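PDB 4FGQ: periplasmic protein from Legionella pneumophila subsp. pneumophila, which probably acts as a calcium-dependent cysteine protease of the periplasm, a bacterial transglutaminase-like proteinase. Local coordinates for residues 108-113 against 121-126. Sequence-based numbering, arbitrary orientation.
Sequences RITYAA and HMVLSF
With chi1 at -59° and -66°, Thr-110 and Ser-125 each set OG1 or OG beside their own backbone N, and the hydroxyls meet at 2.8 Å. This bond bridges neighbouring strands of an antiparallel beta hairpin, 107-114 with 119-126, in the middle of the six-stranded antiparallel sheet. Small hydroxyl side chains suit these two buried positions, where each oxygen has the other as a partner; beta-branched Thr-110 also lays CB against Val-123 CG2. His-121, on the same face, has a ring nitrogen suited to a polar partner: NE2 is hydrogen-bonded to Asp-138 OD1. Three hydrogen-bonded pairs hold the backbones, Thr-110 N reaching Val-123 O at 2.8 Å and 173°.

On the other face Ile-109, Tyr-111, Met-122 and Leu-124 gather. Helix 86-100 touches Met-122 through Glu-87, a calcium ligand of this protein, though no calcium is bound to this chain here, and Leu-124 through Lys-93 and Leu-97. In flexible, unbranched Met-122, CG packs on Ile-109 CG2 at 3.7 Å, and bends at chi2 and chi3 bring SD within 3.6 Å of Tyr-111 CB. The Met-aromatic contact is edge-on: Met-122 SD lies 5.5 Å from the Tyr-111 ring centroid, and CE sits in the ring plane, 3.8 Å from Tyr-111 CD1.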
# COMPACT_ATOMS: atom_id res chain seq x y z
N ARG A 108 0.56 -3.95 -8.12
CA ARG A 108 -0.81 -4.41 -7.94
C ARG A 108 -1.04 -4.75 -6.50
O ARG A 108 -0.35 -5.61 -5.95
CB ARG A 108 -1.11 -5.62 -8.82
CG ARG A 108 -1.09 -5.29 -10.30
CD ARG A 108 -1.50 -6.45 -11.16
NE ARG A 108 -1.32 -6.13 -12.58
CZ ARG A 108 -1.50 -7.00 -13.57
NH1 ARG A 108 -1.87 -8.24 -13.31
NH2 ARG A 108 -1.30 -6.62 -14.83
N ILE A 109 -1.99 -4.06 -5.87
CA ILE A 109 -2.40 -4.39 -4.52
C ILE A 109 -3.08 -5.75 -4.60
O ILE A 109 -3.98 -5.95 -5.42
CB ILE A 109 -3.36 -3.33 -3.97
CG1 ILE A 109 -2.68 -1.95 -3.97
CG2 ILE A 109 -3.84 -3.71 -2.57
CD1 ILE A 109 -3.67 -0.76 -3.81
N THR A 110 -2.67 -6.69 -3.75
CA THR A 110 -3.08 -8.08 -3.93
C THR A 110 -3.79 -8.64 -2.71
O THR A 110 -3.25 -8.64 -1.61
CB THR A 110 -1.86 -8.99 -4.20
OG1 THR A 110 -1.19 -8.53 -5.37
CG2 THR A 110 -2.29 -10.44 -4.42
N TYR A 111 -5.00 -9.15 -2.94
CA TYR A 111 -5.78 -9.80 -1.90
C TYR A 111 -5.49 -11.29 -2.00
O TYR A 111 -5.72 -11.91 -3.05
CB TYR A 111 -7.25 -9.51 -2.15
CG TYR A 111 -8.26 -10.09 -1.19
CD1 TYR A 111 -8.84 -9.31 -0.21
CD2 TYR A 111 -8.70 -11.40 -1.32
CE1 TYR A 111 -9.80 -9.82 0.65
CE2 TYR A 111 -9.66 -11.91 -0.48
CZ TYR A 111 -10.20 -11.12 0.51
OH TYR A 111 -11.16 -11.64 1.35
N ALA A 112 -4.98 -11.86 -0.92
CA ALA A 112 -4.55 -13.25 -0.92
C ALA A 112 -5.17 -14.00 0.25
O ALA A 112 -5.51 -13.41 1.28
CB ALA A 112 -3.03 -13.34 -0.87
N ALA A 113 -5.31 -15.31 0.10
CA ALA A 113 -5.66 -16.15 1.24
C ALA A 113 -4.34 -16.48 1.95
O ALA A 113 -3.38 -16.92 1.31
CB ALA A 113 -6.33 -17.42 0.76
N HIS A 121 -5.50 -11.87 3.52
CA HIS A 121 -4.38 -10.99 3.82
C HIS A 121 -4.01 -10.21 2.58
O HIS A 121 -3.85 -10.79 1.51
CB HIS A 121 -3.18 -11.80 4.28
CG HIS A 121 -2.06 -10.96 4.82
ND1 HIS A 121 -2.17 -10.27 6.00
CD2 HIS A 121 -0.82 -10.70 4.34
CE1 HIS A 121 -1.05 -9.61 6.23
NE2 HIS A 121 -0.21 -9.86 5.24
N MET A 122 -3.84 -8.90 2.72
CA MET A 122 -3.53 -8.04 1.58
C MET A 122 -2.06 -7.64 1.62
O MET A 122 -1.52 -7.32 2.69
CB MET A 122 -4.39 -6.77 1.63
CG MET A 122 -4.41 -5.92 0.36
SD MET A 122 -5.67 -6.51 -0.81
CE MET A 122 -7.20 -5.83 -0.17
N VAL A 123 -1.42 -7.67 0.45
CA VAL A 123 -0.03 -7.25 0.30
C VAL A 123 0.06 -6.36 -0.92
O VAL A 123 -0.93 -6.19 -1.63
CB VAL A 123 0.92 -8.45 0.12
CG1 VAL A 123 0.88 -9.35 1.37
CG2 VAL A 123 0.53 -9.23 -1.13
N LEU A 124 1.24 -5.81 -1.19
CA LEU A 124 1.47 -5.09 -2.43
C LEU A 124 2.44 -5.91 -3.27
O LEU A 124 3.50 -6.28 -2.79
CB LEU A 124 2.07 -3.70 -2.15
CG LEU A 124 2.47 -2.88 -3.39
CD1 LEU A 124 1.28 -2.73 -4.31
CD2 LEU A 124 2.96 -1.51 -2.93
N SER A 125 2.05 -6.23 -4.50
CA SER A 125 2.90 -7.00 -5.40
C SER A 125 3.58 -6.09 -6.42
O SER A 125 2.93 -5.26 -7.05
CB SER A 125 2.07 -8.05 -6.15
OG SER A 125 1.57 -9.03 -5.26
N PHE A 126 4.88 -6.25 -6.58
CA PHE A 126 5.63 -5.48 -7.57
C PHE A 126 6.05 -6.42 -8.68
O PHE A 126 6.66 -7.45 -8.41
CB PHE A 126 6.87 -4.85 -6.92
CG PHE A 126 7.89 -4.36 -7.93
CD1 PHE A 126 7.72 -3.14 -8.56
CD2 PHE A 126 9.00 -5.14 -8.24
CE1 PHE A 126 8.65 -2.70 -9.50
CE2 PHE A 126 9.93 -4.69 -9.17
CZ PHE A 126 9.75 -3.48 -9.80